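Local coordinates for L-Ribose isomerase (PDB 4Q0S), which catalyses the isomerisation of the non-natural sugar L-ribose, probably to the ketose L-ribulose, in a cobalt-bearing cupin barrel, at residues A[59-62]-A[63-67]; A[20-23]-A[24-27]; A[235-238]-A[239-242]. One frame throughout, in Å; residues are numbered along the deposited sequence.

In the fold
Following the chain from the N terminus, interaction 2 comes first, within helix 19-35. Interaction 1 follows, at the end of the short helix 60-63 and in the loop leading to strand 73-82. Interaction 3 lies near the C terminus, in the loop that joins strand 211-217 of one sheet to strand 244-245 of the other. Each closes only a turn of adjacent residues, so the three stand in series, neither nested nor crossed. Interactions 1 and 2 touch, centres about 12 Å apart: Phe61 and Met65 pack on Trp25, joining the end of helix 60-63 to helix 19-35, and both reach the second subunit. The centre of interaction 3 is about 35 Å from that of interaction 1.

Interaction 1 of 3, residues A[59-62]-A[63-67]; sequences DAFK and NGMWS
Met65 folds back on the helical turn before it and lays its methyl over one face of the Phe61 ring. CE of Met65 is 4.0 Å from the Phe61 ring centroid and 26° off the ring normal, which defines a CH-pi contact displaced toward the rim, while SD approaches obliquely in a Met-aromatic contact. The bend of the Met65 chain at chi2 (-64°) and again at chi3 turns CE back to the helix, where it also meets Ala60 CB at 3.6 Å. This is the tight part of the contact: Ala60, Phe61 and Met65 are all buried, and Trp25 of helix 19-35 packs on Met65 and meets Phe61 edge-to-face.

The other side is looser and hydrated. Gly64 N gives Ala60 O a weak hydrogen bond, 3.1 Å long but bent to 128°. One residue earlier, Asn63 N and Asp59 O stand 4.4 Å apart, and a water spans the gap, 3.0 Å from Asn63 N and 2.6 Å from Asp59 O. A second water, 2.8 Å from Ala60 O, is also within hydrogen-bonding distance of Gly64 O and Ser67 OG, though these bonds need not all form at once. The Lys62 chain runs out extended, its NZ making a long salt bridge of 3.8 Å to Asp59 OD1, an atom that also receives Arg14 N. Asn63 ND2 and Ser67 OG both bond to Glu69 OE1.

Beyond the helix, Trp66 reaches the second subunit, its NE1 bonding to Glu28 there. Gly64, with positive phi, is the first residue to leave the helical conformation, and a type I beta turn runs on to Ser67: a glycine-terminated helix end, here leading from the short helix 60-63 toward barrel strand 73-82.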
ATOM      1  N   ASP A  59      30.659  12.241  -5.792  1.00 35.14           N
ATOM      2  CA  ASP A  59      30.495  13.491  -5.060  1.00 36.44           C
ATOM      3  C   ASP A  59      29.037  13.681  -4.661  1.00 36.31           C
ATOM      4  O   ASP A  59      28.696  14.633  -3.962  1.00 36.50           O
ATOM      5  CB  ASP A  59      30.953  14.692  -5.894  1.00 38.58           C
ATOM      6  CG  ASP A  59      32.450  14.940  -5.794  1.00 40.47           C
ATOM      7  OD1 ASP A  59      33.027  14.701  -4.712  1.00 41.25           O
ATOM      8  OD2 ASP A  59      33.047  15.393  -6.792  1.00 43.92           O
ATOM      9  N   ALA A  60      28.172  12.787  -5.121  1.00 34.78           N
ATOM     10  CA  ALA A  60      26.769  12.880  -4.761  1.00 35.29           C
ATOM     11  C   ALA A  60      26.684  12.673  -3.253  1.00 34.70           C
ATOM     12  O   ALA A  60      25.779  13.182  -2.595  1.00 35.68           O
ATOM     13  CB  ALA A  60      25.965  11.809  -5.482  1.00 34.73           C
ATOM     14  N   PHE A  61      27.648  11.933  -2.714  1.00 34.63           N
ATOM     15  CA  PHE A  61      27.675  11.639  -1.294  1.00 36.57           C
ATOM     16  C   PHE A  61      28.424  12.635  -0.414  1.00 38.58           C
ATOM     17  O   PHE A  61      28.709  12.351   0.751  1.00 39.75           O
ATOM     18  CB  PHE A  61      28.185  10.211  -1.088  1.00 36.00           C
ATOM     19  CG  PHE A  61      27.198   9.166  -1.541  1.00 36.44           C
ATOM     20  CD1 PHE A  61      26.150   8.779  -0.710  1.00 35.82           C
ATOM     21  CD2 PHE A  61      27.258   8.645  -2.831  1.00 35.65           C
ATOM     22  CE1 PHE A  61      25.168   7.890  -1.162  1.00 37.90           C
ATOM     23  CE2 PHE A  61      26.282   7.756  -3.295  1.00 35.23           C
ATOM     24  CZ  PHE A  61      25.235   7.379  -2.460  1.00 36.44           C
ATOM     25  N   LYS A  62      28.736  13.805  -0.967  1.00 39.44           N
ATOM     26  CA  LYS A  62      29.386  14.845  -0.180  1.00 39.83           C
ATOM     27  C   LYS A  62      28.274  15.470   0.661  1.00 38.73           C
ATOM     28  O   LYS A  62      28.431  15.685   1.863  1.00 39.17           O
ATOM     29  CB  LYS A  62      30.024  15.913  -1.074  1.00 42.04           C
ATOM     30  CG  LYS A  62      31.486  15.658  -1.405  1.00 47.22           C
ATOM     31  CD  LYS A  62      32.132  16.879  -2.060  1.00 50.17           C
ATOM     32  CE  LYS A  62      33.629  16.666  -2.264  1.00 53.31           C
ATOM     33  NZ  LYS A  62      34.301  17.828  -2.927  1.00 56.37           N
ATOM     34  N   ASN A  63      27.143  15.754   0.020  1.00 36.47           N
ATOM     35  CA  ASN A  63      26.006  16.326   0.727  1.00 35.18           C
ATOM     36  C   ASN A  63      24.881  15.307   0.904  1.00 33.10           C
ATOM     37  O   ASN A  63      23.927  15.542   1.649  1.00 33.78           O
ATOM     38  CB  ASN A  63      25.509  17.578   0.007  1.00 36.01           C
ATOM     39  CG  ASN A  63      26.516  18.713   0.074  1.00 38.67           C
ATOM     40  OD1 ASN A  63      27.090  18.977   1.130  1.00 38.80           O
ATOM     41  ND2 ASN A  63      26.732  19.391  -1.051  1.00 39.31           N
ATOM     42  N   GLY A  64      24.996  14.172   0.219  1.00 30.98           N
ATOM     43  CA  GLY A  64      24.000  13.124   0.360  1.00 28.87           C
ATOM     44  C   GLY A  64      22.832  13.083  -0.613  1.00 28.12           C
ATOM     45  O   GLY A  64      22.560  14.035  -1.347  1.00 25.47           O
ATOM     46  N   MET A  65      22.126  11.958  -0.581  1.00 26.99           N
ATOM     47  CA  MET A  65      20.985  11.712  -1.450  1.00 27.63           C
ATOM     48  C   MET A  65      19.767  12.614  -1.247  1.00 27.30           C
ATOM     49  O   MET A  65      18.822  12.552  -2.029  1.00 28.00           O
ATOM     50  CB  MET A  65      20.580  10.243  -1.343  1.00 27.91           C
ATOM     51  CG  MET A  65      21.521   9.291  -2.066  1.00 28.17           C
ATOM     52  SD  MET A  65      21.518   9.576  -3.870  1.00 33.29           S
ATOM     53  CE  MET A  65      23.229   9.980  -4.126  1.00 34.02           C
ATOM     54  N   TRP A  66      19.769  13.446  -0.212  1.00 28.11           N
ATOM     55  CA  TRP A  66      18.648  14.360  -0.015  1.00 27.48           C
ATOM     56  C   TRP A  66      19.058  15.802  -0.255  1.00 28.03           C
ATOM     57  O   TRP A  66      18.304  16.727   0.045  1.00 29.28           O
ATOM     58  CB  TRP A  66      18.026  14.202   1.384  1.00 27.78           C
ATOM     59  CG  TRP A  66      17.130  12.990   1.463  1.00 24.66           C
ATOM     60  CD1 TRP A  66      17.499  11.716   1.798  1.00 23.86           C
ATOM     61  CD2 TRP A  66      15.757  12.914   1.061  1.00 24.10           C
ATOM     62  NE1 TRP A  66      16.443  10.852   1.618  1.00 23.53           N
ATOM     63  CE2 TRP A  66      15.363  11.560   1.166  1.00 23.01           C
ATOM     64  CE3 TRP A  66      14.821  13.858   0.612  1.00 23.98           C
ATOM     65  CZ2 TRP A  66      14.069  11.126   0.837  1.00 23.85           C
ATOM     66  CZ3 TRP A  66      13.536  13.423   0.284  1.00 24.60           C
ATOM     67  CH2 TRP A  66      13.176  12.070   0.398  1.00 22.57           C
ATOM     68  N   SER A  67      20.251  15.997  -0.809  1.00 28.77           N
ATOM     69  CA  SER A  67      20.732  17.345  -1.093  1.00 30.44           C
ATOM     70  C   SER A  67      19.939  17.958  -2.249  1.00 30.42           C
ATOM     71  O   SER A  67      19.739  19.169  -2.299  1.00 30.50           O
ATOM     72  CB  SER A  67      22.225  17.330  -1.446  1.00 31.04           C
ATOM     73  OG  SER A  67      22.450  16.819  -2.750  1.00 31.31           O
TER
HETATM   74  O   HOH W   1      26.947  16.189  -2.912  1.00 34.37           O
HETATM   75  O   HOH W   2      24.063  15.024  -3.715  1.00 29.46           O

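Interaction 2 of 3, residues A[20-23]-A[24-27]; sequences REYD and EWVR
Asp23 O accepts the shortest of the backbone hydrogen bonds of this helical turn, from Arg27 N at 2.6 Å. Tyr22 O receives Val26 N at 2.8 Å, and the same i to i+4 pattern joins Arg20 with Glu24 and Glu21 with Trp25. On the side facing the second subunit, Arg20 NE forms a salt bridge with Glu24 OE2 at 3.1 Å. The nitrogen meets that oxygen from 55° above the carboxylate plane, and the guanidinium and carboxylate planes are 74° apart. A water bridges Arg20 NH2 to Glu24 OE1, and the guanidinium also crosses the subunit interface: NH1 bonds to Phe61 O and NH2 to Glu21 of the second subunit.

This is amphipathic helix 19-35, whose inner side covers the barrel: Val26 packs on Ile75 and Phe77 of strand 73-82. With CG anti to the backbone N (chi1 -172°), the Tyr22 ring lies over Val26, whose CG2 is 3.8 Å from the ring centroid in a CH-pi contact. Asp23 OD2 and Arg27 NH1, 5.3 Å apart, are linked through a water, whereas Asp23 OD1 pairs with Arg19.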
ATOM      1  N   ARG A  20      28.849   2.683   5.370  1.00 32.46           N
ATOM      2  CA  ARG A  20      27.681   3.218   6.055  1.00 32.36           C
ATOM      3  C   ARG A  20      26.761   3.970   5.089  1.00 31.83           C
ATOM      4  O   ARG A  20      25.539   3.804   5.125  1.00 31.95           O
ATOM      5  CB  ARG A  20      28.096   4.143   7.198  1.00 30.51           C
ATOM      6  CG  ARG A  20      26.910   4.771   7.919  1.00 29.64           C
ATOM      7  CD  ARG A  20      27.356   5.689   9.030  1.00 27.77           C
ATOM      8  NE  ARG A  20      26.261   6.509   9.534  1.00 26.02           N
ATOM      9  CZ  ARG A  20      26.371   7.339  10.566  1.00 29.54           C
ATOM     10  NH1 ARG A  20      27.529   7.450  11.203  1.00 30.95           N
ATOM     11  NH2 ARG A  20      25.333   8.073  10.952  1.00 27.72           N
ATOM     12  N   GLU A  21      27.335   4.798   4.223  1.00 32.05           N
ATOM     13  CA  GLU A  21      26.511   5.537   3.274  1.00 31.05           C
ATOM     14  C   GLU A  21      25.804   4.557   2.345  1.00 29.80           C
ATOM     15  O   GLU A  21      24.621   4.720   2.049  1.00 29.57           O
ATOM     16  CB  GLU A  21      27.355   6.508   2.444  1.00 30.26           C
ATOM     17  CG  GLU A  21      28.040   7.611   3.239  1.00 30.78           C
ATOM     18  CD  GLU A  21      28.969   8.437   2.365  1.00 32.54           C
ATOM     19  OE1 GLU A  21      29.670   7.828   1.526  1.00 31.97           O
ATOM     20  OE2 GLU A  21      29.008   9.677   2.517  1.00 27.66           O
ATOM     21  N   TYR A  22      26.524   3.528   1.905  1.00 28.51           N
ATOM     22  CA  TYR A  22      25.947   2.546   1.006  1.00 28.63           C
ATOM     23  C   TYR A  22      24.761   1.820   1.621  1.00 28.90           C
ATOM     24  O   TYR A  22      23.667   1.801   1.054  1.00 29.23           O
ATOM     25  CB  TYR A  22      26.981   1.506   0.581  1.00 28.20           C
ATOM     26  CG  TYR A  22      26.440   0.607  -0.502  1.00 28.34           C
ATOM     27  CD1 TYR A  22      26.426   1.027  -1.829  1.00 28.10           C
ATOM     28  CD2 TYR A  22      25.867  -0.627  -0.193  1.00 27.81           C
ATOM     29  CE1 TYR A  22      25.851   0.241  -2.825  1.00 29.33           C
ATOM     30  CE2 TYR A  22      25.289  -1.420  -1.178  1.00 27.81           C
ATOM     31  CZ  TYR A  22      25.285  -0.981  -2.493  1.00 29.76           C
ATOM     32  OH  TYR A  22      24.730  -1.762  -3.478  1.00 30.46           O
ATOM     33  N   ASP A  23      24.986   1.210   2.778  1.00 29.23           N
ATOM     34  CA  ASP A  23      23.928   0.479   3.461  1.00 29.94           C
ATOM     35  C   ASP A  23      22.705   1.322   3.797  1.00 28.93           C
ATOM     36  O   ASP A  23      21.577   0.909   3.527  1.00 29.52           O
ATOM     37  CB  ASP A  23      24.470  -0.170   4.731  1.00 28.28           C
ATOM     38  CG  ASP A  23      25.274  -1.413   4.441  1.00 31.35           C
ATOM     39  OD1 ASP A  23      25.628  -1.627   3.262  1.00 32.96           O
ATOM     40  OD2 ASP A  23      25.559  -2.177   5.385  1.00 32.02           O
ATOM     41  N   GLU A  24      22.907   2.494   4.384  1.00 27.90           N
ATOM     42  CA  GLU A  24      21.763   3.326   4.737  1.00 28.43           C
ATOM     43  C   GLU A  24      20.966   3.668   3.477  1.00 29.00           C
ATOM     44  O   GLU A  24      19.735   3.683   3.493  1.00 27.41           O
ATOM     45  CB  GLU A  24      22.220   4.602   5.455  1.00 27.79           C
ATOM     46  CG  GLU A  24      23.067   4.328   6.694  1.00 30.39           C
ATOM     47  CD  GLU A  24      23.296   5.559   7.549  1.00 30.76           C
ATOM     48  OE1 GLU A  24      23.346   6.678   6.990  1.00 27.35           O
ATOM     49  OE2 GLU A  24      23.441   5.406   8.784  1.00 31.54           O
ATOM     50  N   TRP A  25      21.679   3.905   2.381  1.00 27.18           N
ATOM     51  CA  TRP A  25      21.057   4.241   1.104  1.00 26.37           C
ATOM     52  C   TRP A  25      20.261   3.060   0.554  1.00 25.50           C
ATOM     53  O   TRP A  25      19.061   3.165   0.299  1.00 25.28           O
ATOM     54  CB  TRP A  25      22.152   4.654   0.107  1.00 26.81           C
ATOM     55  CG  TRP A  25      21.688   5.046  -1.270  1.00 27.14           C
ATOM     56  CD1 TRP A  25      20.586   5.791  -1.589  1.00 28.76           C
ATOM     57  CD2 TRP A  25      22.390   4.823  -2.506  1.00 26.54           C
ATOM     58  NE1 TRP A  25      20.564   6.052  -2.944  1.00 25.18           N
ATOM     59  CE2 TRP A  25      21.659   5.470  -3.527  1.00 25.60           C
ATOM     60  CE3 TRP A  25      23.569   4.143  -2.846  1.00 24.96           C
ATOM     61  CZ2 TRP A  25      22.068   5.458  -4.869  1.00 26.50           C
ATOM     62  CZ3 TRP A  25      23.976   4.133  -4.180  1.00 27.68           C
ATOM     63  CH2 TRP A  25      23.225   4.787  -5.174  1.00 25.38           C
ATOM     64  N   VAL A  26      20.934   1.928   0.391  1.00 25.25           N
ATOM     65  CA  VAL A  26      20.303   0.736  -0.144  1.00 25.76           C
ATOM     66  C   VAL A  26      19.302   0.040   0.782  1.00 25.73           C
ATOM     67  O   VAL A  26      18.239  -0.379   0.334  1.00 26.67           O
ATOM     68  CB  VAL A  26      21.379  -0.276  -0.598  1.00 27.27           C
ATOM     69  CG1 VAL A  26      20.736  -1.602  -0.987  1.00 27.92           C
ATOM     70  CG2 VAL A  26      22.137   0.300  -1.786  1.00 29.50           C
ATOM     71  N   ARG A  27      19.621  -0.089   2.065  1.00 25.02           N
ATOM     72  CA  ARG A  27      18.684  -0.757   2.965  1.00 25.49           C
ATOM     73  C   ARG A  27      17.404   0.058   3.159  1.00 24.32           C
ATOM     74  O   ARG A  27      16.318  -0.510   3.231  1.00 24.97           O
ATOM     75  CB  ARG A  27      19.351  -1.078   4.309  1.00 25.93           C
ATOM     76  CG  ARG A  27      20.486  -2.104   4.172  1.00 30.66           C
ATOM     77  CD  ARG A  27      21.009  -2.590   5.521  1.00 32.34           C
ATOM     78  NE  ARG A  27      20.106  -3.555   6.152  1.00 35.85           N
ATOM     79  CZ  ARG A  27      20.281  -4.065   7.371  1.00 37.29           C
ATOM     80  NH1 ARG A  27      21.330  -3.704   8.108  1.00 33.89           N
ATOM     81  NH2 ARG A  27      19.405  -4.938   7.857  1.00 35.89           N
TER
HETATM   82  O   HOH W   3      23.660   8.670   8.561  1.00 23.43           O
HETATM   83  O   HOH W   4      23.879  -1.881   7.735  1.00 33.77           O

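Interaction 3 of 3, residues A[235-238]-A[239-242]; sequences PSWL and GMHD
The backbone makes a type II beta turn from Trp237 to Met240, closed by Met240 N donating to Trp237 O at 3.0 Å with an N-H...O angle of 143°. Gly239 holds the third position with phi 74°, a positive value that glycine adopts readily. Leu238 N, within the turn, also bonds back to Pro235 O at 3.0 Å.

Met240 carries the side-chain contact. Its CB sits 3.1 Å from Trp237 O, and the chain then runs straight until chi3 (-72°) swings the methyl back over the preceding residues. There CE touches Ser236 O at 3.5 Å and Ser236 OG at 3.8 Å, and lies 4.1 Å from Trp237 CD1. The sulfur stands 5.0 Å from the centroid of the five-membered Trp237 ring and approaches obliquely, a Met-aromatic contact.

The turn belongs to the loop joining strands 211-217 and 244-245 of the cupin barrel. Its exit is tied to the metal site: Asp242 O accepts a bond from ND1 of His119, a cobalt ligand, consistent with a second-shell role in orienting that imidazole, while OD1 of Asp242 makes a salt bridge with Arg121 and OD2 a hydrogen bond with Lys122 N.

On the protein side, the buried indole of Trp237 meets His221 edge-to-face and Tyr219 with its plane at an incline, and packs on Pro83 and Glu97. Glu97 and Arg121 also touch Met240. Leu238, by contrast, points away from 239-242 overall, though its CB still touches Gly239 N, and it is exposed at the surface.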
ATOM      1  N   PRO A 235      25.240 -19.310 -26.229  1.00 53.03           N
ATOM      2  CA  PRO A 235      26.661 -18.981 -26.380  1.00 51.90           C
ATOM      3  C   PRO A 235      26.981 -17.494 -26.510  1.00 50.79           C
ATOM      4  O   PRO A 235      27.669 -16.928 -25.661  1.00 50.50           O
ATOM      5  CB  PRO A 235      27.058 -19.779 -27.616  1.00 52.31           C
ATOM      6  CG  PRO A 235      26.261 -21.032 -27.433  1.00 52.22           C
ATOM      7  CD  PRO A 235      24.897 -20.501 -27.029  1.00 52.04           C
ATOM      8  N   SER A 236      26.472 -16.866 -27.567  1.00 50.67           N
ATOM      9  CA  SER A 236      26.715 -15.448 -27.819  1.00 50.92           C
ATOM     10  C   SER A 236      26.441 -14.540 -26.619  1.00 50.74           C
ATOM     11  O   SER A 236      27.166 -13.575 -26.392  1.00 52.89           O
ATOM     12  CB  SER A 236      25.881 -14.974 -29.013  1.00 50.60           C
ATOM     13  OG  SER A 236      24.494 -15.085 -28.748  1.00 51.88           O
ATOM     14  N   TRP A 237      25.397 -14.844 -25.857  1.00 50.65           N
ATOM     15  CA  TRP A 237      25.040 -14.040 -24.690  1.00 50.16           C
ATOM     16  C   TRP A 237      26.204 -13.821 -23.729  1.00 51.43           C
ATOM     17  O   TRP A 237      26.232 -12.834 -22.995  1.00 51.31           O
ATOM     18  CB  TRP A 237      23.889 -14.703 -23.933  1.00 48.52           C
ATOM     19  CG  TRP A 237      22.574 -14.656 -24.649  1.00 46.62           C
ATOM     20  CD1 TRP A 237      22.359 -14.798 -25.990  1.00 45.89           C
ATOM     21  CD2 TRP A 237      21.281 -14.526 -24.048  1.00 45.53           C
ATOM     22  NE1 TRP A 237      21.012 -14.770 -26.263  1.00 45.41           N
ATOM     23  CE2 TRP A 237      20.326 -14.606 -25.088  1.00 45.50           C
ATOM     24  CE3 TRP A 237      20.834 -14.356 -22.730  1.00 43.78           C
ATOM     25  CZ2 TRP A 237      18.948 -14.521 -24.849  1.00 44.12           C
ATOM     26  CZ3 TRP A 237      19.465 -14.273 -22.493  1.00 42.96           C
ATOM     27  CH2 TRP A 237      18.539 -14.356 -23.550  1.00 43.96           C
ATOM     28  N   LEU A 238      27.160 -14.745 -23.734  1.00 53.35           N
ATOM     29  CA  LEU A 238      28.320 -14.660 -22.851  1.00 54.80           C
ATOM     30  C   LEU A 238      29.138 -13.388 -23.058  1.00 55.37           C
ATOM     31  O   LEU A 238      29.639 -13.130 -24.154  1.00 55.91           O
ATOM     32  CB  LEU A 238      29.217 -15.885 -23.051  1.00 55.73           C
ATOM     33  CG  LEU A 238      30.479 -15.968 -22.191  1.00 56.26           C
ATOM     34  CD1 LEU A 238      30.117 -15.942 -20.713  1.00 55.47           C
ATOM     35  CD2 LEU A 238      31.230 -17.244 -22.536  1.00 56.46           C
ATOM     36  N   GLY A 239      29.268 -12.599 -21.994  1.00 55.86           N
ATOM     37  CA  GLY A 239      30.024 -11.360 -22.065  1.00 57.11           C
ATOM     38  C   GLY A 239      29.317 -10.244 -22.816  1.00 57.60           C
ATOM     39  O   GLY A 239      29.747  -9.091 -22.786  1.00 58.65           O
ATOM     40  N   MET A 240      28.228 -10.588 -23.493  1.00 57.11           N
ATOM     41  CA  MET A 240      27.452  -9.622 -24.262  1.00 55.85           C
ATOM     42  C   MET A 240      27.050  -8.406 -23.429  1.00 55.96           C
ATOM     43  O   MET A 240      26.534  -8.546 -22.318  1.00 55.91           O
ATOM     44  CB  MET A 240      26.201 -10.304 -24.811  1.00 54.79           C
ATOM     45  CG  MET A 240      25.346  -9.439 -25.710  1.00 53.65           C
ATOM     46  SD  MET A 240      23.848 -10.317 -26.182  1.00 52.01           S
ATOM     47  CE  MET A 240      24.507 -11.532 -27.328  1.00 52.95           C
ATOM     48  N   HIS A 241      27.299  -7.215 -23.964  1.00 56.35           N
ATOM     49  CA  HIS A 241      26.937  -5.981 -23.274  1.00 56.32           C
ATOM     50  C   HIS A 241      25.833  -5.291 -24.070  1.00 54.13           C
ATOM     51  O   HIS A 241      25.844  -5.308 -25.305  1.00 53.00           O
ATOM     52  CB  HIS A 241      28.143  -5.048 -23.143  1.00 59.92           C
ATOM     53  CG  HIS A 241      27.901  -3.876 -22.240  1.00 64.63           C
ATOM     54  ND1 HIS A 241      27.474  -4.017 -20.935  1.00 66.28           N
ATOM     55  CD2 HIS A 241      28.037  -2.543 -22.447  1.00 65.55           C
ATOM     56  CE1 HIS A 241      27.359  -2.825 -20.378  1.00 66.20           C
ATOM     57  NE2 HIS A 241      27.695  -1.913 -21.274  1.00 66.15           N
ATOM     58  N   ASP A 242      24.883  -4.689 -23.362  1.00 50.52           N
ATOM     59  CA  ASP A 242      23.763  -4.025 -24.012  1.00 46.85           C
ATOM     60  C   ASP A 242      23.489  -2.636 -23.443  1.00 46.34           C
ATOM     61  O   ASP A 242      22.368  -2.137 -23.516  1.00 45.34           O
ATOM     62  CB  ASP A 242      22.516  -4.906 -23.893  1.00 44.41           C
ATOM     63  CG  ASP A 242      21.388  -4.448 -24.791  1.00 41.82           C
ATOM     64  OD1 ASP A 242      21.636  -4.235 -25.998  1.00 39.14           O
ATOM     65  OD2 ASP A 242      20.251  -4.312 -24.294  1.00 39.25           O
TER